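Local coordinates for amino acid amide racemase (Ochrobactrum anthropi, PDB 6GIO), which binds pyridoxal-5'-phosphate (PLP) and belongs to the class-III aminotransferase family, its two subunits together lining each cofactor site, at residues N116-R121 / A290-T295; E85-L90 / V106-S111; E9-V14 / R20-P25; S27-G30 / L36-E39. All coordinates share one frame; numbering follows the deposited sequence.

Contact 1 (N116-R121 / A290-T295). With PLP (pyridoxal-5'-phosphate), chain E.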
loop_
_atom_site.group_PDB
_atom_site.type_symbol
_atom_site.label_atom_id
_atom_site.label_comp_id
_atom_site.label_asym_id
_atom_site.label_seq_id
_atom_site.Cartn_x
_atom_site.Cartn_y
_atom_site.Cartn_z
ATOM N N ASN C 116 -7.636 -5.757 2.899
ATOM C CA ASN C 116 -9.023 -6.119 2.623
ATOM C C ASN C 116 -9.290 -6.333 1.115
ATOM O O ASN C 116 -10.163 -7.134 0.732
ATOM C CB ASN C 116 -10.025 -5.092 3.203
ATOM C CG ASN C 116 -10.173 -5.191 4.705
ATOM O OD1 ASN C 116 -10.041 -4.183 5.421
ATOM N ND2 ASN C 116 -10.426 -6.397 5.203
ATOM N N ASP C 117 -8.553 -5.635 0.265
ATOM C CA ASP C 117 -8.658 -5.882 -1.168
ATOM C C ASP C 117 -8.188 -7.318 -1.475
ATOM O O ASP C 117 -8.842 -8.067 -2.201
ATOM C CB ASP C 117 -7.847 -4.859 -1.937
ATOM C CG ASP C 117 -8.135 -4.901 -3.421
ATOM O OD1 ASP C 117 -9.199 -5.404 -3.834
ATOM O OD2 ASP C 117 -7.303 -4.432 -4.190
ATOM N N CYS C 118 -7.054 -7.674 -0.889
ATOM C CA CYS C 118 -6.540 -9.019 -0.929
ATOM C C CYS C 118 -7.598 -9.992 -0.470
ATOM O O CYS C 118 -7.926 -10.951 -1.181
ATOM C CB CYS C 118 -5.276 -9.155 -0.050
ATOM S SG CYS C 118 -4.671 -10.878 -0.022
ATOM N N ALA C 119 -8.149 -9.739 0.722
ATOM C CA ALA C 119 -9.113 -10.654 1.312
ATOM C C ALA C 119 -10.250 -10.863 0.341
ATOM O O ALA C 119 -10.559 -12.005 0.037
ATOM C CB ALA C 119 -9.639 -10.139 2.665
ATOM N N VAL C 120 -10.858 -9.788 -0.169
ATOM C CA VAL C 120 -12.003 -9.980 -1.072
ATOM C C VAL C 120 -11.642 -10.719 -2.364
ATOM O O VAL C 120 -12.386 -11.634 -2.803
ATOM C CB VAL C 120 -12.809 -8.678 -1.402
ATOM C CG1 VAL C 120 -11.985 -7.637 -2.143
ATOM C CG2 VAL C 120 -14.025 -9.042 -2.234
ATOM N N ARG C 121 -10.498 -10.374 -2.943
ATOM C CA ARG C 121 -10.056 -11.031 -4.195
ATOM C C ARG C 121 -9.843 -12.537 -3.970
ATOM O O ARG C 121 -10.337 -13.315 -4.742
ATOM C CB ARG C 121 -8.744 -10.409 -4.671
ATOM C CG ARG C 121 -8.857 -8.971 -5.148
ATOM C CD ARG C 121 -7.671 -8.567 -5.994
ATOM N NE ARG C 121 -7.382 -9.498 -7.055
ATOM C CZ ARG C 121 -6.180 -9.913 -7.398
ATOM N NH1 ARG C 121 -5.111 -9.196 -7.104
ATOM N NH2 ARG C 121 -6.056 -11.068 -8.013
ATOM N N ALA C 290 1.360 -16.031 -7.139
ATOM C CA ALA C 290 1.417 -14.725 -7.787
ATOM C C ALA C 290 0.051 -14.075 -8.014
ATOM O O ALA C 290 -0.169 -13.444 -9.015
ATOM C CB ALA C 290 2.154 -14.843 -9.098
ATOM N N PHE C 291 -0.852 -14.236 -7.069
ATOM C CA PHE C 291 -2.208 -13.796 -7.229
ATOM C C PHE C 291 -2.445 -12.409 -6.669
ATOM O O PHE C 291 -3.273 -11.685 -7.184
ATOM C CB PHE C 291 -3.100 -14.775 -6.500
ATOM C CG PHE C 291 -4.547 -14.651 -6.843
ATOM C CD1 PHE C 291 -4.980 -14.811 -8.157
ATOM C CD2 PHE C 291 -5.488 -14.445 -5.844
ATOM C CE1 PHE C 291 -6.318 -14.727 -8.473
ATOM C CE2 PHE C 291 -6.826 -14.344 -6.141
ATOM C CZ PHE C 291 -7.248 -14.487 -7.460
ATOM N N VAL C 292 -1.772 -12.073 -5.573
ATOM C CA VAL C 292 -1.863 -10.731 -5.006
ATOM C C VAL C 292 -0.461 -10.239 -4.657
ATOM O O VAL C 292 0.022 -10.475 -3.566
ATOM C CB VAL C 292 -2.786 -10.682 -3.771
ATOM C CG1 VAL C 292 -3.095 -9.236 -3.424
ATOM C CG2 VAL C 292 -4.104 -11.412 -4.029
ATOM N N LEU C 293 0.167 -9.530 -5.597
ATOM C CA LEU C 293 1.563 -9.141 -5.514
ATOM C C LEU C 293 1.733 -7.659 -5.341
ATOM O O LEU C 293 1.087 -6.863 -6.047
ATOM C CB LEU C 293 2.279 -9.498 -6.803
ATOM C CG LEU C 293 2.407 -10.979 -7.185
ATOM C CD1 LEU C 293 3.323 -11.072 -8.403
ATOM C CD2 LEU C 293 2.927 -11.820 -6.037
ATOM N N GLN C 294 2.582 -7.270 -4.394
ATOM C CA GLN C 294 3.057 -5.887 -4.336
ATOM C C GLN C 294 4.525 -5.950 -4.025
ATOM O O GLN C 294 4.917 -6.537 -3.011
ATOM C CB GLN C 294 2.355 -5.087 -3.271
ATOM C CG GLN C 294 0.946 -4.679 -3.620
ATOM C CD GLN C 294 0.295 -4.007 -2.439
ATOM O OE1 GLN C 294 0.014 -4.662 -1.426
ATOM N NE2 GLN C 294 0.106 -2.690 -2.532
ATOM N N THR C 295 5.323 -5.291 -4.860
ATOM C CA THR C 295 6.777 -5.466 -4.832
ATOM C C THR C 295 7.439 -5.433 -3.435
ATOM O O THR C 295 8.170 -6.393 -3.068
ATOM C CB THR C 295 7.466 -4.484 -5.778
ATOM O OG1 THR C 295 6.991 -4.721 -7.116
ATOM C CG2 THR C 295 8.979 -4.708 -5.764
HETATM N N1 PLP E . 3.498 -0.167 -12.643
HETATM C C2 PLP E . 4.672 -0.591 -13.204
HETATM C C2A PLP E . 5.149 -0.073 -14.541
HETATM C C3 PLP E . 5.506 -1.597 -12.477
HETATM O O3 PLP E . 6.673 -2.081 -12.969
HETATM C C4 PLP E . 5.030 -2.088 -11.164
HETATM C C4A PLP E . 5.815 -3.080 -10.386
HETATM C C5 PLP E . 3.731 -1.568 -10.653
HETATM C C6 PLP E . 3.044 -0.624 -11.432
HETATM C C5A PLP E . 3.245 -2.096 -9.291
HETATM O O4P PLP E . 4.071 -1.725 -8.156
HETATM P P PLP E . 3.895 -2.507 -6.769
HETATM O O1P PLP E . 4.372 -3.912 -7.141
HETATM O O2P PLP E . 2.414 -2.551 -6.428
HETATM O O3P PLP E . 4.756 -1.756 -5.808
#
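In the PLP-binding domain of this fold-type I protein, Arg-121 and Cys-118 of helix 112-127 meet Phe-291 and Val-292 in the loop that runs on to a cofactor phosphate at the dimer interface. The Arg-121 guanidinium holds Phe-291 in two ways. Arg-121 NH2 gives a bent hydrogen bond (133° at the hydrogen) to the backbone O of Phe-291 at 3.0 Å, and Arg-121 NH1 adds a weak one to that same O at 3.1 Å. Arg-121 NH2 also sits above the centre of the Phe-291 ring, with Arg-121 CZ 4.7 Å from the ring centroid, a cation-pi contact over the face. The two planes stand 55° apart, so one nitrogen dips toward the ring instead of the whole group lying flat on it. Phe-291 makes this double hold possible by turning CG beside its own carbonyl carbon (chi1 -166°), which presents ring and oxygen to one guanidinium. Val-292 then covers a guanidinium face near its rim, its CG2 lying 3.9 Å from NH1 of Arg-121. Its other methyl, CG1, packs 4.0 Å from Cys-118 CB. The contact is buried, and His-157 of the second subunit meets the Phe-291 ring. Further along the loop, a PLP phosphate also bound by Gly-112 N and Ser-113 OG of the second subunit receives two more hydrogen bonds at O1P, from Thr-295 N at 2.8 Å and from Thr-295 OG1 at 2.7 Å.

Contact 2 (E85-L90 / V106-S111). With PLP (pyridoxal-5'-phosphate), chain G.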
loop_
_atom_site.group_PDB
_atom_site.type_symbol
_atom_site.label_atom_id
_atom_site.label_comp_id
_atom_site.label_asym_id
_atom_site.label_seq_id
_atom_site.Cartn_x
_atom_site.Cartn_y
_atom_site.Cartn_z
ATOM N N GLU C 85 14.322 -13.003 6.867
ATOM C CA GLU C 85 14.152 -13.467 8.257
ATOM C C GLU C 85 13.064 -12.715 9.014
ATOM O O GLU C 85 12.257 -13.344 9.693
ATOM C CB GLU C 85 15.480 -13.354 9.031
ATOM C CG GLU C 85 15.428 -13.769 10.513
ATOM C CD GLU C 85 15.102 -15.252 10.710
ATOM O OE1 GLU C 85 15.306 -16.072 9.813
ATOM O OE2 GLU C 85 14.630 -15.612 11.769
ATOM N N ALA C 86 13.051 -11.381 8.911
ATOM C CA ALA C 86 12.072 -10.570 9.598
ATOM C C ALA C 86 10.628 -10.942 9.253
ATOM O O ALA C 86 9.804 -11.138 10.139
ATOM C CB ALA C 86 12.327 -9.084 9.336
ATOM N N ALA C 87 10.332 -11.012 7.962
ATOM C CA ALA C 87 9.009 -11.245 7.503
ATOM C C ALA C 87 8.588 -12.685 7.849
ATOM O O ALA C 87 7.447 -12.901 8.244
ATOM C CB ALA C 87 8.941 -11.037 6.000
ATOM N N VAL C 88 9.492 -13.665 7.684
ATOM C CA VAL C 88 9.099 -15.067 7.986
ATOM C C VAL C 88 8.820 -15.179 9.485
ATOM O O VAL C 88 7.807 -15.753 9.891
ATOM C CB VAL C 88 10.153 -16.070 7.483
ATOM C CG1 VAL C 88 9.846 -17.507 7.951
ATOM C CG2 VAL C 88 10.194 -16.018 5.975
ATOM N N SER C 89 9.699 -14.577 10.297
ATOM C CA SER C 89 9.537 -14.564 11.762
ATOM C C SER C 89 8.281 -13.838 12.229
ATOM O O SER C 89 7.574 -14.370 13.068
ATOM C CB SER C 89 10.781 -14.003 12.474
ATOM O OG SER C 89 11.923 -14.712 12.039
ATOM N N LEU C 90 7.984 -12.655 11.669
ATOM C CA LEU C 90 6.694 -11.966 11.962
ATOM C C LEU C 90 5.484 -12.854 11.632
ATOM O O LEU C 90 4.509 -12.919 12.405
ATOM C CB LEU C 90 6.570 -10.632 11.197
ATOM C CG LEU C 90 5.249 -9.843 11.335
ATOM C CD1 LEU C 90 4.910 -9.595 12.801
ATOM C CD2 LEU C 90 5.289 -8.509 10.568
ATOM N N VAL C 106 0.088 -16.576 5.971
ATOM C CA VAL C 106 0.105 -15.136 6.141
ATOM C C VAL C 106 0.544 -14.446 4.854
ATOM O O VAL C 106 1.523 -14.837 4.217
ATOM C CB VAL C 106 1.095 -14.763 7.215
ATOM C CG1 VAL C 106 0.986 -13.273 7.540
ATOM C CG2 VAL C 106 0.823 -15.634 8.429
ATOM N N TRP C 107 -0.210 -13.452 4.455
ATOM C CA TRP C 107 0.175 -12.584 3.361
ATOM C C TRP C 107 0.437 -11.273 3.999
ATOM O O TRP C 107 -0.259 -10.916 4.897
ATOM C CB TRP C 107 -1.005 -12.465 2.387
ATOM C CG TRP C 107 -0.946 -11.411 1.328
ATOM C CD1 TRP C 107 -0.565 -11.591 0.049
ATOM C CD2 TRP C 107 -1.381 -10.030 1.440
ATOM N NE1 TRP C 107 -0.687 -10.403 -0.645
ATOM C CE2 TRP C 107 -1.203 -9.437 0.180
ATOM C CE3 TRP C 107 -1.898 -9.238 2.494
ATOM C CZ2 TRP C 107 -1.530 -8.094 -0.083
ATOM C CZ3 TRP C 107 -2.203 -7.862 2.220
ATOM C CH2 TRP C 107 -2.002 -7.331 0.942
ATOM N N PHE C 108 1.394 -10.524 3.482
ATOM C CA PHE C 108 1.675 -9.161 3.944
ATOM C C PHE C 108 1.374 -8.080 2.931
ATOM O O PHE C 108 1.556 -8.284 1.728
ATOM C CB PHE C 108 3.154 -9.047 4.287
ATOM C CG PHE C 108 3.531 -9.755 5.551
ATOM C CD1 PHE C 108 3.065 -9.295 6.789
ATOM C CD2 PHE C 108 4.320 -10.913 5.509
ATOM C CE1 PHE C 108 3.383 -9.958 7.963
ATOM C CE2 PHE C 108 4.677 -11.555 6.685
ATOM C CZ PHE C 108 4.196 -11.099 7.913
ATOM N N GLY C 109 0.997 -6.894 3.420
ATOM C CA GLY C 109 0.810 -5.748 2.532
ATOM C C GLY C 109 1.218 -4.503 3.260
ATOM O O GLY C 109 1.979 -4.579 4.238
ATOM N N HIS C 110 0.756 -3.364 2.772
ATOM C CA HIS C 110 1.145 -2.070 3.353
ATOM C C HIS C 110 0.091 -1.363 4.114
ATOM O O HIS C 110 0.405 -0.413 4.832
ATOM C CB HIS C 110 1.527 -1.122 2.249
ATOM C CG HIS C 110 2.551 -1.670 1.348
ATOM N ND1 HIS C 110 3.810 -2.024 1.797
ATOM C CD2 HIS C 110 2.527 -1.926 0.021
ATOM C CE1 HIS C 110 4.526 -2.438 0.769
ATOM N NE2 HIS C 110 3.763 -2.422 -0.309
ATOM N N SER C 111 -1.169 -1.760 3.928
ATOM C CA SER C 111 -2.294 -0.978 4.455
ATOM C C SER C 111 -3.515 -1.839 4.766
ATOM O O SER C 111 -3.632 -2.947 4.283
ATOM C CB SER C 111 -2.712 0.170 3.496
ATOM O OG SER C 111 -3.322 -0.268 2.247
HETATM N N1 PLP G . -10.306 -1.528 8.065
HETATM C C2 PLP G . -10.558 -0.845 9.209
HETATM C C2A PLP G . -11.477 -1.365 10.271
HETATM C C3 PLP G . -9.937 0.482 9.450
HETATM O O3 PLP G . -10.203 1.148 10.580
HETATM C C4 PLP G . -9.000 1.048 8.460
HETATM C C4A PLP G . -8.357 2.375 8.702
HETATM C C5 PLP G . -8.783 0.199 7.236
HETATM C C6 PLP G . -9.458 -1.036 7.122
HETATM C C5A PLP G . -7.889 0.706 6.117
HETATM O O4P PLP G . -6.562 1.069 6.520
HETATM P P PLP G . -5.671 2.060 5.641
HETATM O O1P PLP G . -4.291 1.738 6.121
HETATM O O2P PLP G . -6.109 3.472 5.988
HETATM O O3P PLP G . -5.900 1.645 4.194
#
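Leu-90 turns CG away from its backbone N (chi1 176°) and bends at chi2 (54°), which carries its CD2 methyl off helix 85-97 to Phe-108. The Phe-108 ring comes to meet it with CG beside its own backbone N (chi1 -73°), reaching out from strand 104-109. This is helix-on-sheet packing at an outer strand of the seven-stranded sheet of the PLP-binding domain. Leu-90 CD2 lies 3.5 Å from Phe-108 CE1, and Leu-90 CG follows at 3.8 Å from CZ of the ring, the two side chains crossing at a slant. Beside them the helix backbone joins in: Ala-87 O comes to 3.5 Å from Phe-108 CE2, and the Ala-87 methyl CB stays further off, 4.3 Å from that same carbon. Two residues back along the strand, Val-106 CG1 rests over one face of the Phe-108 ring near its rim. Ala-91 and Leu-94, further along helix 85-97, continue the apolar surface around Phe-108. Beyond the strand the chain reaches the cofactor. Ser-111 is the N-cap of helix 112-127, its OG accepting from Asp-114 N, and the PLP phosphate is bonded at that helix start by Gly-112 N and Ser-113 OG, where the helix end probably favours its negative charge. Ser-111 touches this phosphate through carbon, its CB lying 3.4 Å from O1P.

Contact 3 (E9-V14 / R20-P25)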
loop_
_atom_site.group_PDB
_atom_site.type_symbol
_atom_site.label_atom_id
_atom_site.label_comp_id
_atom_site.label_asym_id
_atom_site.label_seq_id
_atom_site.Cartn_x
_atom_site.Cartn_y
_atom_site.Cartn_z
ATOM N N GLU C 9 1.432 25.895 5.191
ATOM C CA GLU C 9 1.285 26.606 3.946
ATOM C C GLU C 9 2.001 25.880 2.816
ATOM O O GLU C 9 1.505 25.778 1.721
ATOM C CB GLU C 9 1.815 28.063 4.091
ATOM C CG GLU C 9 0.876 28.967 4.899
ATOM C CD GLU C 9 1.455 30.356 5.229
ATOM O OE1 GLU C 9 2.659 30.486 5.619
ATOM O OE2 GLU C 9 0.685 31.328 5.100
ATOM N N ARG C 10 3.194 25.387 3.089
ATOM C CA ARG C 10 3.897 24.595 2.105
ATOM C C ARG C 10 3.060 23.350 1.710
ATOM O O ARG C 10 3.024 22.974 0.526
ATOM C CB ARG C 10 5.254 24.202 2.635
ATOM C CG ARG C 10 6.258 25.351 2.575
ATOM C CD ARG C 10 7.468 25.062 3.450
ATOM N NE ARG C 10 8.150 23.856 3.027
ATOM C CZ ARG C 10 8.788 23.009 3.845
ATOM N NH1 ARG C 10 8.832 23.237 5.154
ATOM N NH2 ARG C 10 9.387 21.917 3.352
ATOM N N ASP C 11 2.385 22.758 2.689
ATOM C CA ASP C 11 1.544 21.572 2.469
ATOM C C ASP C 11 0.414 21.932 1.525
ATOM O O ASP C 11 0.098 21.160 0.607
ATOM C CB ASP C 11 1.018 21.024 3.803
ATOM C CG ASP C 11 0.053 19.837 3.629
ATOM O OD1 ASP C 11 -1.132 20.102 3.337
ATOM O OD2 ASP C 11 0.470 18.658 3.796
ATOM N N ALA C 12 -0.179 23.120 1.727
ATOM C CA ALA C 12 -1.292 23.568 0.881
ATOM C C ALA C 12 -0.895 23.745 -0.563
ATOM O O ALA C 12 -1.717 23.502 -1.460
ATOM C CB ALA C 12 -1.917 24.861 1.412
ATOM N N ARG C 13 0.340 24.194 -0.799
ATOM C CA ARG C 13 0.838 24.432 -2.149
ATOM C C ARG C 13 1.129 23.174 -2.953
ATOM O O ARG C 13 1.121 23.239 -4.163
ATOM C CB ARG C 13 2.120 25.254 -2.103
ATOM C CG ARG C 13 1.903 26.702 -1.696
ATOM C CD ARG C 13 3.232 27.435 -1.571
ATOM N NE ARG C 13 2.997 28.783 -1.061
ATOM C CZ ARG C 13 3.924 29.741 -0.931
ATOM N NH1 ARG C 13 5.200 29.527 -1.260
ATOM N NH2 ARG C 13 3.570 30.927 -0.452
ATOM N N VAL C 14 1.420 22.039 -2.306
ATOM C CA VAL C 14 1.953 20.875 -3.043
ATOM C C VAL C 14 1.246 19.539 -2.803
ATOM O O VAL C 14 1.316 18.648 -3.665
ATOM C CB VAL C 14 3.484 20.700 -2.791
ATOM C CG1 VAL C 14 4.219 22.009 -3.120
ATOM C CG2 VAL C 14 3.765 20.230 -1.373
ATOM N N ARG C 20 -6.138 14.299 1.878
ATOM C CA ARG C 20 -6.289 15.026 3.113
ATOM C C ARG C 20 -7.544 14.656 3.890
ATOM O O ARG C 20 -8.599 14.495 3.313
ATOM C CB ARG C 20 -6.391 16.526 2.832
ATOM C CG ARG C 20 -5.100 17.189 2.425
ATOM C CD ARG C 20 -5.286 18.697 2.553
ATOM N NE ARG C 20 -4.094 19.409 2.106
ATOM C CZ ARG C 20 -3.943 20.002 0.922
ATOM N NH1 ARG C 20 -4.923 20.035 0.022
ATOM N NH2 ARG C 20 -2.788 20.573 0.636
ATOM N N LEU C 21 -7.395 14.524 5.207
ATOM C CA LEU C 21 -8.514 14.425 6.170
ATOM C C LEU C 21 -8.077 15.158 7.429
ATOM O O LEU C 21 -7.780 14.569 8.475
ATOM C CB LEU C 21 -8.852 12.969 6.511
ATOM C CG LEU C 21 -10.086 12.807 7.421
ATOM C CD1 LEU C 21 -11.357 13.328 6.745
ATOM C CD2 LEU C 21 -10.261 11.349 7.837
ATOM N N ARG C 22 -8.007 16.467 7.296
ATOM C CA ARG C 22 -7.389 17.317 8.286
ATOM C C ARG C 22 -8.409 17.839 9.300
ATOM O O ARG C 22 -9.444 18.371 8.915
ATOM C CB ARG C 22 -6.656 18.463 7.558
ATOM C CG ARG C 22 -5.656 17.944 6.500
ATOM C CD ARG C 22 -4.393 17.426 7.154
ATOM N NE ARG C 22 -3.428 16.826 6.213
ATOM C CZ ARG C 22 -2.625 17.505 5.387
ATOM N NH1 ARG C 22 -2.686 18.841 5.301
ATOM N NH2 ARG C 22 -1.750 16.841 4.625
ATOM N N PHE C 23 -8.096 17.710 10.592
ATOM C CA PHE C 23 -9.017 18.136 11.641
ATOM C C PHE C 23 -8.561 19.399 12.358
ATOM O O PHE C 23 -9.326 19.947 13.133
ATOM C CB PHE C 23 -9.201 17.026 12.667
ATOM C CG PHE C 23 -9.878 15.813 12.116
ATOM C CD1 PHE C 23 -9.158 14.853 11.444
ATOM C CD2 PHE C 23 -11.237 15.632 12.270
ATOM C CE1 PHE C 23 -9.770 13.714 10.947
ATOM C CE2 PHE C 23 -11.857 14.502 11.771
ATOM C CZ PHE C 23 -11.131 13.539 11.102
ATOM N N SER C 24 -7.315 19.827 12.131
ATOM C CA SER C 24 -6.735 20.979 12.826
ATOM C C SER C 24 -5.548 21.456 12.041
ATOM O O SER C 24 -5.109 20.756 11.124
ATOM C CB SER C 24 -6.311 20.635 14.272
ATOM O OG SER C 24 -4.997 20.081 14.350
ATOM N N PRO C 25 -5.005 22.644 12.390
ATOM C CA PRO C 25 -3.784 23.115 11.698
ATOM C C PRO C 25 -2.464 22.366 12.029
ATOM O O PRO C 25 -1.423 22.701 11.460
ATOM C CB PRO C 25 -3.633 24.585 12.172
ATOM C CG PRO C 25 -4.930 24.930 12.866
ATOM C CD PRO C 25 -5.507 23.619 13.373
#
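Asp-11 of helix 7-14 is gripped by two arginines, Arg-20 and Arg-22, in a salt-bridge network that ties the N-terminal helix to the loop leading into strand 28-32. The shortest bond is nearly straight (171° at the hydrogen): Arg-22 NH1 to Asp-11 OD1 at 2.8 Å. Arg-22 NH2 reaches the other oxygen, Asp-11 OD2, on its syn side at 3.0 Å, so this guanidinium holds the carboxylate end-on. The two planes are nonetheless 57° apart, and NH1 comes to OD1 from above the carboxylate plane. Arg-20 approaches side-on and spends both donors on one atom, with NE 3.3 Å and NH2 3.2 Å from Asp-11 OD1. That oxygen thus takes three hydrogen bonds from two cations, which would favour the ionised form of the acid. The side chains reach their places differently: Arg-20 is extended from CG to NE, whereas Arg-22 bends at chi2 (-77°). Second partners fix both arginines. Arg-20 NH1 forms a salt bridge with Glu-17, and Arg-22 NH2 also bonds to the backbone O of Leu-79 of the second subunit; Pro-83 of that second subunit packs on Asp-11. The contact therefore sits at the dimer interface, although Ala-12 beside it is exposed. Packing completes it. Arg-20 CG lies over the centre of the Arg-22 guanidinium, 3.9 Å above its plane, and at the helix surface Arg-20 NH2 comes within 3.4 Å of Ala-12 CA.

Contact 4 (S27-G30 / L36-E39)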
loop_
_atom_site.group_PDB
_atom_site.type_symbol
_atom_site.label_atom_id
_atom_site.label_comp_id
_atom_site.label_asym_id
_atom_site.label_seq_id
_atom_site.Cartn_x
_atom_site.Cartn_y
_atom_site.Cartn_z
ATOM N N SER C 27 0.808 20.711 12.241
ATOM C CA SER C 27 1.771 20.441 11.181
ATOM C C SER C 27 3.060 20.088 11.919
ATOM O O SER C 27 3.499 20.842 12.797
ATOM C CB SER C 27 1.910 21.688 10.274
ATOM O OG SER C 27 0.626 21.997 9.742
ATOM N N LEU C 28 3.652 18.940 11.575
ATOM C CA LEU C 28 4.637 18.262 12.434
ATOM C C LEU C 28 6.080 18.287 11.967
ATOM O O LEU C 28 6.369 18.100 10.803
ATOM C CB LEU C 28 4.237 16.783 12.649
ATOM C CG LEU C 28 2.860 16.511 13.266
ATOM C CD1 LEU C 28 2.540 15.005 13.231
ATOM C CD2 LEU C 28 2.774 17.055 14.689
ATOM N N ILE C 29 6.997 18.460 12.915
ATOM C CA ILE C 29 8.432 18.290 12.642
ATOM C C ILE C 29 9.079 17.143 13.429
ATOM O O ILE C 29 10.219 16.749 13.154
ATOM C CB ILE C 29 9.229 19.581 12.917
ATOM C CG1 ILE C 29 9.175 19.948 14.398
ATOM C CG2 ILE C 29 8.709 20.717 12.052
ATOM C CD1 ILE C 29 10.127 21.081 14.759
ATOM N N GLY C 30 8.399 16.632 14.434
ATOM C CA GLY C 30 8.944 15.511 15.168
ATOM C C GLY C 30 7.925 14.886 16.077
ATOM O O GLY C 30 6.725 15.153 15.952
ATOM N N LEU C 36 3.610 14.841 20.097
ATOM C CA LEU C 36 3.979 15.217 18.746
ATOM C C LEU C 36 4.501 16.645 18.772
ATOM O O LEU C 36 3.991 17.479 19.530
ATOM C CB LEU C 36 2.792 15.119 17.777
ATOM C CG LEU C 36 2.357 13.668 17.508
ATOM C CD1 LEU C 36 1.014 13.650 16.806
ATOM C CD2 LEU C 36 3.408 12.891 16.715
ATOM N N ILE C 37 5.510 16.927 17.944
ATOM C CA ILE C 37 6.115 18.269 17.956
ATOM C C ILE C 37 5.667 19.082 16.757
ATOM O O ILE C 37 5.930 18.740 15.612
ATOM C CB ILE C 37 7.665 18.215 17.955
ATOM C CG1 ILE C 37 8.177 17.161 18.920
ATOM C CG2 ILE C 37 8.241 19.612 18.214
ATOM C CD1 ILE C 37 7.752 17.319 20.355
ATOM N N GLU C 38 4.959 20.151 17.033
ATOM C CA GLU C 38 4.514 21.065 15.991
ATOM C C GLU C 38 5.693 21.879 15.529
ATOM O O GLU C 38 6.615 22.124 16.300
ATOM C CB GLU C 38 3.413 21.982 16.534
ATOM C CG GLU C 38 2.864 22.985 15.528
ATOM C CD GLU C 38 1.450 23.492 15.854
ATOM O OE1 GLU C 38 1.113 23.635 17.057
ATOM O OE2 GLU C 38 0.684 23.740 14.881
ATOM N N GLU C 39 5.681 22.280 14.272
ATOM C CA GLU C 39 6.610 23.292 13.797
ATOM C C GLU C 39 6.575 24.501 14.757
ATOM O O GLU C 39 5.512 24.897 15.242
ATOM C CB GLU C 39 6.265 23.708 12.370
ATOM C CG GLU C 39 7.292 24.661 11.736
ATOM C CD GLU C 39 6.909 25.067 10.333
ATOM O OE1 GLU C 39 5.749 25.524 10.132
ATOM O OE2 GLU C 39 7.756 24.916 9.426
#
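Ile-29 and Gly-30 both turn their backbone N toward a single oxygen, Ile-37 O. The bond from Ile-29 N to Ile-37 O is sound and nearly straight (2.9 Å, 165° at the hydrogen), whereas the one from Gly-30 N to Ile-37 O is weak at 3.5 Å. Two further backbone bonds lie to either side of this fork: Glu-39 N to Ser-27 O at 3.0 Å, and Ile-37 N to Gly-30 O at 2.9 Å. CA-H...O contacts fill in between them, from Glu-38 CA to Ser-27 O and from Leu-28 CA to Ile-37 O. The pattern is a classic beta bulge in the antiparallel hairpin of strands 28-32 and 35-38, at one end of a mixed seven-stranded sheet that also holds strands 43-46 and 384-389. Leu-28 and Glu-38 form a non-hydrogen-bonded pair, Gly-30 and Ile-37 a hydrogen-bonded one, and Ile-29 is the extra residue that shifts the register by one. Among the apolar contacts, Leu-28 CD2 meets Leu-36 CB at 3.6 Å, and Tyr-82 of the second subunit packs on Leu-28. Ile-29 puts CG1 between its backbone N and carbonyl carbon (chi1 64°), which brings it 3.9 Å from Ile-37 CG2. The Ile-29 and Glu-39 side chains cross at about a right angle, with Ile-29 CG2 3.9 Å from Glu-39 CB. The carboxylates find partners outside the hairpin: Glu-38 OE1 forms a salt bridge with Arg-42 and OE2 a hydrogen bond with Tyr-380 OH, while Glu-39 OE1 accepts from Leu-7 N at the start of helix 7-14.

The four contacts form two pairs, each with centres 13 Å apart. Contacts 1 and 2 meet at Trp-107, whose NE1 probably hydrogen-bonds Val-292 O at 3.0 Å while Cys-118 SG packs 3.7 Å from its CD2. Contacts 3 and 4 touch more lightly, Pro-25 O lying 4.1 Å from Glu-38 OE2. Centres of one pair lie 30 to 35 Å from those of the other within this chain, but across the dimer contact 3 meets the helix of contact 2 of the second subunit: Arg-10 forms a salt bridge with its Glu-85. The cofactor sites are shared likewise, since Thr-295 of contact 1 serves the PLP in the second subunit's pocket, whereas Ser-111 of contact 2 borders this subunit's own.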